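Local coordinates for choline kinase (Cryptosporidium parvum, PDB 3MES), which probably transfers a phosphate group from ATP to choline, and perhaps to ethanolamine, in a magnesium-dependent reaction, at residues 243-247 with 248-252; 176-179 with 180-183; 233-236 with 237-241; 124-127 with 128-132. All blocks are in the same frame, centred on the assembly; numbering follows the deposited sequence.

Interaction 1: 243-247 with 248-252; sequences EKFSM and ERALE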
ATOM      1  N   GLU B 243       8.551  35.329  11.408  1.00 30.78           N
ATOM      2  CA  GLU B 243       7.661  36.176  10.629  1.00 30.96           C
ATOM      3  C   GLU B 243       6.214  35.735  10.822  1.00 31.06           C
ATOM      4  O   GLU B 243       5.944  34.556  11.053  1.00 31.09           O
ATOM      5  CB  GLU B 243       8.046  36.093   9.152  1.00 30.95           C
ATOM      6  CG  GLU B 243       7.290  37.029   8.235  1.00 31.29           C
ATOM      7  CD  GLU B 243       8.045  37.286   6.946  1.00 31.96           C
ATOM      8  OE1 GLU B 243       9.294  37.232   6.973  1.00 32.67           O
ATOM      9  OE2 GLU B 243       7.398  37.546   5.910  1.00 32.48           O
ATOM     10  N   LYS B 244       5.286  36.682  10.743  1.00 31.18           N
ATOM     11  CA  LYS B 244       3.869  36.349  10.812  1.00 31.33           C
ATOM     12  C   LYS B 244       3.437  35.729   9.489  1.00 31.24           C
ATOM     13  O   LYS B 244       4.151  35.825   8.490  1.00 31.30           O
ATOM     14  CB  LYS B 244       3.026  37.585  11.135  1.00 31.39           C
ATOM     15  CG  LYS B 244       3.446  38.290  12.416  1.00 32.05           C
ATOM     16  CD  LYS B 244       2.268  38.969  13.091  1.00 32.77           C
ATOM     17  CE  LYS B 244       1.249  37.943  13.563  1.00 33.53           C
ATOM     18  NZ  LYS B 244       1.863  36.919  14.458  1.00 33.95           N
ATOM     19  N   PHE B 245       2.274  35.090   9.480  1.00 31.11           N
ATOM     20  CA  PHE B 245       1.826  34.399   8.278  1.00 31.02           C
ATOM     21  C   PHE B 245       1.363  35.326   7.166  1.00 30.98           C
ATOM     22  O   PHE B 245       0.577  36.248   7.388  1.00 31.02           O
ATOM     23  CB  PHE B 245       0.709  33.401   8.580  1.00 30.94           C
ATOM     24  CG  PHE B 245       0.029  32.885   7.343  1.00 30.84           C
ATOM     25  CD1 PHE B 245       0.395  31.669   6.789  1.00 30.61           C
ATOM     26  CD2 PHE B 245      -0.953  33.633   6.716  1.00 30.66           C
ATOM     27  CE1 PHE B 245      -0.222  31.200   5.644  1.00 30.68           C
ATOM     28  CE2 PHE B 245      -1.573  33.171   5.569  1.00 30.68           C
ATOM     29  CZ  PHE B 245      -1.208  31.953   5.032  1.00 30.65           C
ATOM     30  N   SER B 246       1.860  35.061   5.965  1.00 30.96           N
ATOM     31  CA  SER B 246       1.346  35.668   4.749  1.00 30.94           C
ATOM     32  C   SER B 246       1.451  34.613   3.658  1.00 30.97           C
ATOM     33  O   SER B 246       2.206  33.650   3.796  1.00 31.00           O
ATOM     34  CB  SER B 246       2.154  36.912   4.375  1.00 30.82           C
ATOM     35  OG  SER B 246       3.493  36.578   4.061  1.00 30.68           O
ATOM     36  N   MET B 247       0.690  34.778   2.584  1.00 31.01           N
ATOM     37  CA  MET B 247       0.782  33.850   1.466  1.00 31.05           C
ATOM     38  C   MET B 247       2.152  34.019   0.830  1.00 30.97           C
ATOM     39  O   MET B 247       2.653  33.131   0.142  1.00 31.04           O
ATOM     40  CB  MET B 247      -0.313  34.126   0.440  1.00 31.07           C
ATOM     41  CG  MET B 247      -0.779  32.884  -0.297  1.00 31.49           C
ATOM     42  SD  MET B 247      -1.351  31.615   0.854  1.00 31.88           S
ATOM     43  CE  MET B 247      -2.423  32.586   1.906  1.00 31.53           C
ATOM     44  N   GLU B 248       2.747  35.179   1.078  1.00 30.90           N
ATOM     45  CA  GLU B 248       4.082  35.503   0.604  1.00 30.84           C
ATOM     46  C   GLU B 248       5.102  34.669   1.371  1.00 30.59           C
ATOM     47  O   GLU B 248       5.871  33.910   0.783  1.00 30.56           O
ATOM     48  CB  GLU B 248       4.345  36.994   0.828  1.00 30.93           C
ATOM     49  CG  GLU B 248       5.400  37.610  -0.074  1.00 31.22           C
ATOM     50  CD  GLU B 248       5.340  39.127  -0.061  1.00 31.85           C
ATOM     51  OE1 GLU B 248       4.222  39.681  -0.162  1.00 32.20           O
ATOM     52  OE2 GLU B 248       6.406  39.768   0.049  1.00 32.06           O
ATOM     53  N   ARG B 249       5.089  34.815   2.692  1.00 30.34           N
ATOM     54  CA  ARG B 249       5.953  34.046   3.575  1.00 30.10           C
ATOM     55  C   ARG B 249       5.778  32.556   3.299  1.00 29.94           C
ATOM     56  O   ARG B 249       6.729  31.779   3.390  1.00 29.93           O
ATOM     57  CB  ARG B 249       5.591  34.340   5.031  1.00 30.14           C
ATOM     58  CG  ARG B 249       6.682  34.050   6.056  1.00 30.20           C
ATOM     59  CD  ARG B 249       7.722  33.069   5.545  1.00 30.31           C
ATOM     60  NE  ARG B 249       8.976  33.736   5.206  1.00 30.20           N
ATOM     61  CZ  ARG B 249       9.985  33.902   6.057  1.00 30.12           C
ATOM     62  NH1 ARG B 249       9.893  33.446   7.298  1.00 29.84           N
ATOM     63  NH2 ARG B 249      11.090  34.522   5.666  1.00 30.16           N
ATOM     64  N   ALA B 250       4.552  32.167   2.959  1.00 29.71           N
ATOM     65  CA  ALA B 250       4.219  30.765   2.716  1.00 29.48           C
ATOM     66  C   ALA B 250       4.903  30.204   1.472  1.00 29.31           C
ATOM     67  O   ALA B 250       5.454  29.104   1.504  1.00 29.29           O
ATOM     68  CB  ALA B 250       2.711  30.589   2.616  1.00 29.50           C
ATOM     69  N   LEU B 251       4.857  30.960   0.378  1.00 29.12           N
ATOM     70  CA  LEU B 251       5.455  30.525  -0.881  1.00 28.91           C
ATOM     71  C   LEU B 251       6.979  30.514  -0.797  1.00 28.78           C
ATOM     72  O   LEU B 251       7.634  29.664  -1.398  1.00 28.80           O
ATOM     73  CB  LEU B 251       5.000  31.418  -2.038  1.00 28.94           C
ATOM     74  CG  LEU B 251       3.526  31.336  -2.451  1.00 29.19           C
ATOM     75  CD1 LEU B 251       3.218  32.355  -3.541  1.00 29.19           C
ATOM     76  CD2 LEU B 251       3.159  29.931  -2.913  1.00 29.00           C
ATOM     77  N   GLU B 252       7.537  31.462  -0.052  1.00 28.48           N
ATOM     78  CA  GLU B 252       8.978  31.511   0.146  1.00 28.24           C
ATOM     79  C   GLU B 252       9.435  30.288   0.934  1.00 27.94           C
ATOM     80  O   GLU B 252      10.449  29.671   0.610  1.00 27.88           O
ATOM     81  CB  GLU B 252       9.386  32.795   0.876  1.00 28.33           C
ATOM     82  CG  GLU B 252      10.890  32.978   1.004  1.00 28.75           C
ATOM     83  CD  GLU B 252      11.275  34.137   1.906  1.00 29.56           C
ATOM     84  OE1 GLU B 252      10.371  34.768   2.500  1.00 29.79           O
ATOM     85  OE2 GLU B 252      12.488  34.416   2.026  1.00 29.71           O
TER

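Interaction 2: 176-179 with 180-183; sequences GSLH and IINS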
ATOM      1  N   GLY B 176      -0.060  11.205   0.664  1.00 17.23           N
ATOM      2  CA  GLY B 176       0.541  11.860  -0.494  1.00 17.29           C
ATOM      3  C   GLY B 176      -0.406  11.971  -1.674  1.00 17.37           C
ATOM      4  O   GLY B 176      -0.457  13.003  -2.342  1.00 17.21           O
ATOM      5  N   SER B 177      -1.153  10.901  -1.938  1.00 17.53           N
ATOM      6  CA  SER B 177      -2.118  10.890  -3.036  1.00 17.72           C
ATOM      7  C   SER B 177      -3.221  11.913  -2.813  1.00 17.80           C
ATOM      8  O   SER B 177      -3.763  12.475  -3.762  1.00 17.87           O
ATOM      9  CB  SER B 177      -2.733   9.499  -3.202  1.00 17.64           C
ATOM     10  OG  SER B 177      -1.871   8.650  -3.937  1.00 18.00           O
ATOM     11  N   LEU B 178      -3.545  12.144  -1.547  1.00 17.94           N
ATOM     12  CA  LEU B 178      -4.605  13.068  -1.174  1.00 18.06           C
ATOM     13  C   LEU B 178      -4.092  14.506  -1.189  1.00 18.21           C
ATOM     14  O   LEU B 178      -4.826  15.437  -1.514  1.00 18.26           O
ATOM     15  CB  LEU B 178      -5.143  12.696   0.212  1.00 17.94           C
ATOM     16  CG  LEU B 178      -6.339  13.460   0.787  1.00 18.14           C
ATOM     17  CD1 LEU B 178      -5.894  14.511   1.788  1.00 18.42           C
ATOM     18  CD2 LEU B 178      -7.198  14.068  -0.324  1.00 18.39           C
ATOM     19  N   HIS B 179      -2.818  14.673  -0.853  1.00 18.34           N
ATOM     20  CA  HIS B 179      -2.213  15.994  -0.750  1.00 18.57           C
ATOM     21  C   HIS B 179      -2.072  16.715  -2.090  1.00 18.88           C
ATOM     22  O   HIS B 179      -2.184  17.938  -2.151  1.00 18.93           O
ATOM     23  CB  HIS B 179      -0.853  15.889  -0.060  1.00 18.50           C
ATOM     24  CG  HIS B 179      -0.934  15.904   1.434  1.00 18.22           C
ATOM     25  ND1 HIS B 179       0.105  16.333   2.232  1.00 18.17           N
ATOM     26  CD2 HIS B 179      -1.940  15.570   2.276  1.00 18.17           C
ATOM     27  CE1 HIS B 179      -0.252  16.248   3.501  1.00 18.42           C
ATOM     28  NE2 HIS B 179      -1.490  15.787   3.555  1.00 18.23           N
ATOM     29  N   ILE B 180      -1.834  15.963  -3.160  1.00 19.30           N
ATOM     30  CA  ILE B 180      -1.525  16.565  -4.459  1.00 19.66           C
ATOM     31  C   ILE B 180      -2.746  17.015  -5.270  1.00 19.83           C
ATOM     32  O   ILE B 180      -2.601  17.702  -6.279  1.00 19.82           O
ATOM     33  CB  ILE B 180      -0.655  15.623  -5.329  1.00 19.70           C
ATOM     34  CG1 ILE B 180      -1.289  14.234  -5.426  1.00 19.91           C
ATOM     35  CG2 ILE B 180       0.751  15.521  -4.775  1.00 19.75           C
ATOM     36  CD1 ILE B 180      -2.402  14.143  -6.441  1.00 20.03           C
ATOM     37  N   ILE B 181      -3.944  16.641  -4.829  1.00 20.10           N
ATOM     38  CA  ILE B 181      -5.153  16.926  -5.604  1.00 20.43           C
ATOM     39  C   ILE B 181      -5.349  18.411  -5.919  1.00 20.76           C
ATOM     40  O   ILE B 181      -5.903  18.756  -6.963  1.00 20.78           O
ATOM     41  CB  ILE B 181      -6.427  16.380  -4.919  1.00 20.36           C
ATOM     42  CG1 ILE B 181      -6.654  17.076  -3.574  1.00 20.34           C
ATOM     43  CG2 ILE B 181      -6.342  14.868  -4.761  1.00 20.09           C
ATOM     44  CD1 ILE B 181      -7.802  16.500  -2.772  1.00 20.46           C
ATOM     45  N   ASN B 182      -4.895  19.285  -5.024  1.00 21.10           N
ATOM     46  CA  ASN B 182      -5.092  20.721  -5.212  1.00 21.44           C
ATOM     47  C   ASN B 182      -4.113  21.336  -6.209  1.00 21.76           C
ATOM     48  O   ASN B 182      -4.191  22.527  -6.507  1.00 21.99           O
ATOM     49  CB  ASN B 182      -5.026  21.470  -3.877  1.00 21.27           C
ATOM     50  CG  ASN B 182      -3.627  21.496  -3.289  1.00 21.24           C
ATOM     51  OD1 ASN B 182      -3.112  22.555  -2.925  1.00 21.00           O
ATOM     52  ND2 ASN B 182      -3.003  20.328  -3.198  1.00 20.71           N
ATOM     53  N   SER B 183      -3.192  20.530  -6.726  1.00 22.08           N
ATOM     54  CA  SER B 183      -2.223  21.041  -7.693  1.00 22.32           C
ATOM     55  C   SER B 183      -2.130  20.166  -8.934  1.00 22.44           C
ATOM     56  O   SER B 183      -1.623  20.597  -9.964  1.00 22.64           O
ATOM     57  CB  SER B 183      -0.840  21.200  -7.052  1.00 22.24           C
ATOM     58  OG  SER B 183      -0.259  19.940  -6.766  1.00 22.50           O
TER

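Interaction 3: 233-236 with 237-241; sequences DQLE and ELIMG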
ATOM      1  N   ASP B 233       0.057  33.424  20.951  1.00 31.28           N
ATOM      2  CA  ASP B 233       0.427  34.723  20.396  1.00 31.28           C
ATOM      3  C   ASP B 233       1.716  34.649  19.579  1.00 31.14           C
ATOM      4  O   ASP B 233       1.911  35.426  18.645  1.00 31.13           O
ATOM      5  CB  ASP B 233       0.571  35.764  21.510  1.00 31.38           C
ATOM      6  CG  ASP B 233      -0.756  36.113  22.159  1.00 31.69           C
ATOM      7  OD1 ASP B 233      -1.773  36.197  21.437  1.00 31.65           O
ATOM      8  OD2 ASP B 233      -0.778  36.309  23.395  1.00 32.33           O
ATOM      9  N   GLN B 234       2.593  33.715  19.939  1.00 30.99           N
ATOM     10  CA  GLN B 234       3.880  33.560  19.259  1.00 30.85           C
ATOM     11  C   GLN B 234       3.826  32.472  18.195  1.00 30.53           C
ATOM     12  O   GLN B 234       4.792  32.263  17.463  1.00 30.41           O
ATOM     13  CB  GLN B 234       4.971  33.194  20.267  1.00 30.96           C
ATOM     14  CG  GLN B 234       5.142  34.170  21.415  1.00 31.83           C
ATOM     15  CD  GLN B 234       6.061  33.627  22.499  1.00 32.96           C
ATOM     16  OE1 GLN B 234       6.807  34.377  23.131  1.00 33.50           O
ATOM     17  NE2 GLN B 234       6.012  32.313  22.714  1.00 32.96           N
ATOM     18  N   LEU B 235       2.692  31.785  18.117  1.00 30.16           N
ATOM     19  CA  LEU B 235       2.580  30.566  17.322  1.00 29.81           C
ATOM     20  C   LEU B 235       2.923  30.750  15.846  1.00 29.54           C
ATOM     21  O   LEU B 235       3.552  29.885  15.239  1.00 29.50           O
ATOM     22  CB  LEU B 235       1.183  29.958  17.479  1.00 29.88           C
ATOM     23  CG  LEU B 235       1.085  28.455  17.223  1.00 29.91           C
ATOM     24  CD1 LEU B 235       2.272  27.731  17.837  1.00 29.91           C
ATOM     25  CD2 LEU B 235      -0.224  27.907  17.766  1.00 30.20           C
ATOM     26  N   GLU B 236       2.511  31.876  15.273  1.00 29.24           N
ATOM     27  CA  GLU B 236       2.790  32.159  13.868  1.00 28.92           C
ATOM     28  C   GLU B 236       4.281  32.399  13.618  1.00 28.81           C
ATOM     29  O   GLU B 236       4.872  31.791  12.727  1.00 28.81           O
ATOM     30  CB  GLU B 236       1.950  33.341  13.370  1.00 28.83           C
ATOM     31  CG  GLU B 236       0.458  33.037  13.289  1.00 28.73           C
ATOM     32  CD  GLU B 236      -0.344  34.136  12.606  1.00 28.45           C
ATOM     33  OE1 GLU B 236       0.259  34.981  11.909  1.00 28.18           O
ATOM     34  OE2 GLU B 236      -1.585  34.149  12.761  1.00 28.00           O
ATOM     35  N   GLU B 237       4.885  33.281  14.405  1.00 28.63           N
ATOM     36  CA  GLU B 237       6.318  33.535  14.292  1.00 28.52           C
ATOM     37  C   GLU B 237       7.100  32.229  14.391  1.00 28.31           C
ATOM     38  O   GLU B 237       8.094  32.032  13.691  1.00 28.20           O
ATOM     39  CB  GLU B 237       6.790  34.509  15.376  1.00 28.58           C
ATOM     40  CG  GLU B 237       6.286  35.937  15.208  1.00 29.19           C
ATOM     41  CD  GLU B 237       4.796  36.069  15.466  1.00 30.22           C
ATOM     42  OE1 GLU B 237       4.134  35.033  15.694  1.00 30.72           O
ATOM     43  OE2 GLU B 237       4.284  37.211  15.441  1.00 30.67           O
ATOM     44  N   LEU B 238       6.638  31.337  15.262  1.00 28.09           N
ATOM     45  CA  LEU B 238       7.310  30.063  15.489  1.00 28.00           C
ATOM     46  C   LEU B 238       7.277  29.157  14.257  1.00 27.98           C
ATOM     47  O   LEU B 238       8.297  28.586  13.871  1.00 27.94           O
ATOM     48  CB  LEU B 238       6.693  29.347  16.692  1.00 27.98           C
ATOM     49  CG  LEU B 238       7.289  27.991  17.066  1.00 27.80           C
ATOM     50  CD1 LEU B 238       6.866  27.592  18.470  1.00 27.52           C
ATOM     51  CD2 LEU B 238       6.888  26.929  16.053  1.00 27.55           C
ATOM     52  N   ILE B 239       6.105  29.030  13.642  1.00 27.88           N
ATOM     53  CA  ILE B 239       5.948  28.191  12.458  1.00 27.90           C
ATOM     54  C   ILE B 239       6.531  28.835  11.202  1.00 28.01           C
ATOM     55  O   ILE B 239       7.027  28.142  10.316  1.00 27.92           O
ATOM     56  CB  ILE B 239       4.467  27.846  12.198  1.00 27.89           C
ATOM     57  CG1 ILE B 239       4.021  26.680  13.085  1.00 27.87           C
ATOM     58  CG2 ILE B 239       4.258  27.488  10.736  1.00 27.70           C
ATOM     59  CD1 ILE B 239       4.142  26.950  14.565  1.00 27.68           C
ATOM     60  N   MET B 240       6.464  30.161  11.128  1.00 28.20           N
ATOM     61  CA  MET B 240       6.947  30.891   9.956  1.00 28.39           C
ATOM     62  C   MET B 240       8.371  31.424  10.117  1.00 28.62           C
ATOM     63  O   MET B 240       8.846  32.201   9.291  1.00 28.65           O
ATOM     64  CB  MET B 240       5.997  32.036   9.606  1.00 28.31           C
ATOM     65  CG  MET B 240       5.178  31.809   8.348  1.00 28.31           C
ATOM     66  SD  MET B 240       4.123  30.348   8.390  1.00 27.28           S
ATOM     67  CE  MET B 240       3.614  30.281   6.677  1.00 27.46           C
ATOM     68  N   GLY B 241       9.046  31.004  11.181  1.00 28.86           N
ATOM     69  CA  GLY B 241      10.436  31.391  11.407  1.00 29.28           C
ATOM     70  C   GLY B 241      10.666  32.879  11.612  1.00 29.50           C
ATOM     71  O   GLY B 241      11.390  33.510  10.843  1.00 29.43           O
TER

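Interaction 4: 124-127 with 128-132; sequences LDVF and RYLSN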
ATOM      1  N   LEU B 124     -19.772  19.394   3.864  1.00 30.04           N
ATOM      2  CA  LEU B 124     -20.495  18.529   2.942  1.00 29.46           C
ATOM      3  C   LEU B 124     -19.990  18.735   1.523  1.00 29.05           C
ATOM      4  O   LEU B 124     -19.853  17.784   0.752  1.00 28.94           O
ATOM      5  CB  LEU B 124     -21.998  18.807   3.005  1.00 29.47           C
ATOM      6  CG  LEU B 124     -22.860  17.939   2.086  1.00 29.57           C
ATOM      7  CD1 LEU B 124     -22.638  16.461   2.376  1.00 29.61           C
ATOM      8  CD2 LEU B 124     -24.333  18.299   2.212  1.00 29.76           C
ATOM      9  N   ASP B 125     -19.715  19.989   1.187  1.00 28.54           N
ATOM     10  CA  ASP B 125     -19.226  20.341  -0.135  1.00 28.07           C
ATOM     11  C   ASP B 125     -17.907  19.637  -0.428  1.00 27.59           C
ATOM     12  O   ASP B 125     -17.705  19.106  -1.520  1.00 27.54           O
ATOM     13  CB  ASP B 125     -19.048  21.857  -0.241  1.00 28.22           C
ATOM     14  CG  ASP B 125     -18.686  22.304  -1.639  1.00 28.64           C
ATOM     15  OD1 ASP B 125     -19.063  21.603  -2.603  1.00 28.93           O
ATOM     16  OD2 ASP B 125     -18.026  23.357  -1.773  1.00 29.10           O
ATOM     17  N   VAL B 126     -17.012  19.635   0.557  1.00 26.93           N
ATOM     18  CA  VAL B 126     -15.704  19.006   0.409  1.00 26.22           C
ATOM     19  C   VAL B 126     -15.820  17.487   0.306  1.00 25.89           C
ATOM     20  O   VAL B 126     -15.165  16.860  -0.527  1.00 25.81           O
ATOM     21  CB  VAL B 126     -14.771  19.362   1.583  1.00 26.25           C
ATOM     22  CG1 VAL B 126     -13.542  18.464   1.573  1.00 26.18           C
ATOM     23  CG2 VAL B 126     -14.373  20.827   1.523  1.00 25.97           C
ATOM     24  N   PHE B 127     -16.654  16.898   1.156  1.00 25.38           N
ATOM     25  CA  PHE B 127     -16.838  15.452   1.148  1.00 25.00           C
ATOM     26  C   PHE B 127     -17.350  14.939  -0.197  1.00 24.75           C
ATOM     27  O   PHE B 127     -16.871  13.924  -0.703  1.00 24.74           O
ATOM     28  CB  PHE B 127     -17.780  15.013   2.271  1.00 25.00           C
ATOM     29  CG  PHE B 127     -17.936  13.522   2.380  1.00 24.81           C
ATOM     30  CD1 PHE B 127     -16.971  12.757   3.015  1.00 24.42           C
ATOM     31  CD2 PHE B 127     -19.044  12.884   1.840  1.00 24.57           C
ATOM     32  CE1 PHE B 127     -17.109  11.381   3.115  1.00 24.45           C
ATOM     33  CE2 PHE B 127     -19.189  11.509   1.938  1.00 24.60           C
ATOM     34  CZ  PHE B 127     -18.219  10.757   2.577  1.00 24.37           C
ATOM     35  N   ARG B 128     -18.324  15.638  -0.773  1.00 24.40           N
ATOM     36  CA  ARG B 128     -18.900  15.214  -2.049  1.00 24.15           C
ATOM     37  C   ARG B 128     -17.852  15.167  -3.157  1.00 23.81           C
ATOM     38  O   ARG B 128     -17.885  14.286  -4.015  1.00 23.75           O
ATOM     39  CB  ARG B 128     -20.074  16.112  -2.452  1.00 24.14           C
ATOM     40  CG  ARG B 128     -21.374  15.772  -1.736  1.00 24.49           C
ATOM     41  CD  ARG B 128     -22.572  16.417  -2.416  1.00 24.87           C
ATOM     42  NE  ARG B 128     -22.736  17.816  -2.036  1.00 25.40           N
ATOM     43  CZ  ARG B 128     -23.728  18.271  -1.278  1.00 25.56           C
ATOM     44  NH1 ARG B 128     -23.801  19.561  -0.984  1.00 25.43           N
ATOM     45  NH2 ARG B 128     -24.653  17.438  -0.818  1.00 25.73           N
ATOM     46  N   TYR B 129     -16.923  16.117  -3.136  1.00 23.44           N
ATOM     47  CA  TYR B 129     -15.839  16.134  -4.107  1.00 23.12           C
ATOM     48  C   TYR B 129     -14.925  14.929  -3.907  1.00 22.95           C
ATOM     49  O   TYR B 129     -14.686  14.153  -4.833  1.00 22.91           O
ATOM     50  CB  TYR B 129     -15.032  17.428  -3.995  1.00 23.07           C
ATOM     51  CG  TYR B 129     -13.821  17.460  -4.899  1.00 22.79           C
ATOM     52  CD1 TYR B 129     -13.964  17.459  -6.281  1.00 22.24           C
ATOM     53  CD2 TYR B 129     -12.536  17.492  -4.372  1.00 22.43           C
ATOM     54  CE1 TYR B 129     -12.863  17.486  -7.112  1.00 22.27           C
ATOM     55  CE2 TYR B 129     -11.428  17.521  -5.196  1.00 22.46           C
ATOM     56  CZ  TYR B 129     -11.598  17.517  -6.566  1.00 22.33           C
ATOM     57  OH  TYR B 129     -10.498  17.546  -7.394  1.00 22.18           O
ATOM     58  N   LEU B 130     -14.417  14.782  -2.688  1.00 22.76           N
ATOM     59  CA  LEU B 130     -13.547  13.668  -2.346  1.00 22.53           C
ATOM     60  C   LEU B 130     -14.214  12.341  -2.689  1.00 22.47           C
ATOM     61  O   LEU B 130     -13.559  11.393  -3.129  1.00 22.28           O
ATOM     62  CB  LEU B 130     -13.188  13.718  -0.863  1.00 22.49           C
ATOM     63  CG  LEU B 130     -12.429  14.976  -0.434  1.00 22.39           C
ATOM     64  CD1 LEU B 130     -12.185  14.978   1.069  1.00 22.04           C
ATOM     65  CD2 LEU B 130     -11.115  15.092  -1.201  1.00 22.05           C
ATOM     66  N   SER B 131     -15.524  12.280  -2.478  1.00 22.47           N
ATOM     67  CA  SER B 131     -16.297  11.098  -2.819  1.00 22.47           C
ATOM     68  C   SER B 131     -16.275  10.890  -4.329  1.00 22.49           C
ATOM     69  O   SER B 131     -16.141   9.766  -4.806  1.00 22.48           O
ATOM     70  CB  SER B 131     -17.738  11.247  -2.323  1.00 22.57           C
ATOM     71  OG  SER B 131     -18.476  10.051  -2.506  1.00 22.64           O
ATOM     72  N   ASN B 132     -16.388  11.987  -5.073  1.00 22.54           N
ATOM     73  CA  ASN B 132     -16.454  11.935  -6.535  1.00 22.56           C
ATOM     74  C   ASN B 132     -15.146  11.560  -7.231  1.00 22.46           C
ATOM     75  O   ASN B 132     -15.165  10.922  -8.283  1.00 22.48           O
ATOM     76  CB  ASN B 132     -16.995  13.251  -7.100  1.00 22.66           C
ATOM     77  CG  ASN B 132     -18.507  13.247  -7.238  1.00 23.04           C
ATOM     78  OD1 ASN B 132     -19.189  14.171  -6.790  1.00 23.20           O
ATOM     79  ND2 ASN B 132     -19.040  12.199  -7.859  1.00 23.39           N
TER

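Interaction 1: 243-247 with 248-252
Ser246 and Arg249 meet at the start of helix 247-254, where the hydroxyl of the first takes the backbone N-H of the second. The bond from Arg249 N to Ser246 OG is short, 2.7 Å, and nearly straight at 170°. It forms because the serine OG sits between the backbone N and the carbonyl carbon (chi1 64°), turned back over the first helical turn, where it also comes within 3.2 Å of Arg249 CB. The carbonyl of the same serine accepts Ala250 N, with O and N 2.9 Å apart. Ser246 is therefore a textbook N-cap: its side chain occupies an amide N-H of the opening turn, and its carbonyl begins the helical bonding pattern. Next to the cap the packing is close. The carboxylate of Glu243 lies stacked on the guanidinium of Arg249, their planes 26° apart, with Glu243 OE1 3.4 Å above the plane and over its centre. The pair is a salt bridge held by charge rather than by a hydrogen bond, since no N-H points at the oxygen. The guanidinium spends its edge on Glu252, whose OE1 takes both NE, at 3.2 Å, and NH2 of Arg249, while NH1 makes a weak bond to Met240 O. By contrast, Glu248 and Leu251 belong to the solvent side: Glu248 stretches its carboxylate out into the solvent, and the exposed Leu251 meets 243-247 through the carbonyl of Met247.

Interaction 2: 176-179 with 180-183
This is a local contact at the C-terminal part of helix 165-179, in which Ile180 and Ile181 fold back on the helical turn from Gly176 to His179. The bond from Ile180 N to Gly176 O is weak, 3.4 Å long; most of the touching is done by the two isoleucines. In both of them CG1 stands between the backbone N and the carbonyl carbon (chi1 52° and 64°), which turns the longer branch back over the preceding carbonyls. Ile180 CG1 lies 3.4 Å from Gly176 O, and its CD1 end reaches Ser177 O at the same distance. Ile181 lays CG1 3.2 Å from Leu178 O and runs at a slant to the leucine side chain, their methyls Ile181 CD1 and Leu178 CD2 meeting at 3.5 Å. In the protein-kinase-like fold of the choline kinases, this helix belongs to the larger, mainly helical lobe. Here Leu178 and Ile181 both press on Phe264 of strand 262-265 and on Leu130 of helix 120-132. The imidazole of His179 has partners at both nitrogens, Tyr337 OH at ND1 and Asp297 OD2 at NE2, which should fix its rotation, and the tyrosine ring meets it at about 80°. Beyond the isoleucines the chain turns once more: Ile180 O accepts Ser183 N at 2.9 Å and Ser183 OG at 3.3 Å, both arriving from the same face of the carbonyl. Asn182 ND2 comes within 2.7 Å of His179 O, yet the angle is too poor for a hydrogen bond.

Interaction 3: 233-236 with 237-241
Met240 N donates to Glu236 O over 2.8 Å, and Leu238 N to Gln234 O over 3.0 Å. A third bond, from Ile239 N to Leu235 O at 3.1 Å, runs alongside them in the short helix around 235-239. Its acidic side chains look beyond the helix for partners. Glu236 runs extended, its OE2 bonded to Tyr203 OH and its OE1 to the backbone N of Phe245, which joins the helix to the chain that follows. Glu237 bends sharply at chi2 (70°), carrying its carboxylate back beside its own helix, where OE2 forms a salt bridge with Lys244 NZ. The helix is one of several packed together in the helical lobe of the kinase, and its apolar face is built from residues one turn apart. Leu235 and Ile239 run alongside each other in the same direction, with their CD1 methyls 3.8 Å apart. Both side chains rest on Ile366 of helix 364-376, while Ile239 also meets Phe199 of helix 198-214 and Val362 of helix 351-362.

Interaction 4: 124-127 with 128-132
The carbonyls of Leu124, Val126 and Phe127 accept N-H groups from one turn ahead in regular helical bonds, Arg128 N to Leu124 O at 3.0 Å, Leu130 N to Val126 O at 3.1 Å and Ser131 N to Phe127 O at 2.8 Å, with only the Tyr129 N to Asp125 O bond weak. On one flank Arg128 folds back along the helix, its chain bent at chi3 (-81°), and the guanidinium covers the isopropyl end of Leu124. Leu124 CG lies 3.3 Å above the guanidinium plane, displaced from the middle of the group, and Leu124 CD2 approaches Arg128 NH2 to 3.2 Å. One face of the cation thus rests on hydrocarbon while its NH2 makes a salt bridge with Asp142. A different flank is apolar: Val126 and Leu130 run side by side, CG1 of the valine 3.8 Å from CD1 of the leucine, and both pack on Phe264 of strand 262-265. Phe127 projects toward the sheet, where it touches Ile139 and Glu149 and makes a cation-pi contact with Arg147. Polar ends are taken up by neighbouring loops: Asp125 by Arg191, Tyr129 OH by Asp187 and Ser131 OG by Pro137 O. The side chain of Glu149, an ADP-binding residue, lies about 4 Å from that of Phe127, and ADP itself about 7 Å away. A helix between strands 104-109 and 139-143, backing the nucleotide site, is consistent with the place of helix C in the protein-kinase-like fold.

Along the chain the four contacts come in series, 124-132, 176-183, 233-241 and 243-252; each is local, so none closes a long loop and none nests or crosses with another. Interaction 4 lies beside the nucleotide-binding sheet, and its Leu130 meets Leu178 and Ile181 of interaction 2, joining helix 120-132 to the end of helix 165-179. The second half of the chain carries another touching pair: interactions 3 and 1 sit on successive helices, 235-239 and 247-254, bridged by charged, backbone and apolar contacts across the short connection. The two pairs remain apart, with nearest atoms of interactions 1 and 2 about 10 Å and of interactions 3 and 4 about 21 Å from each other.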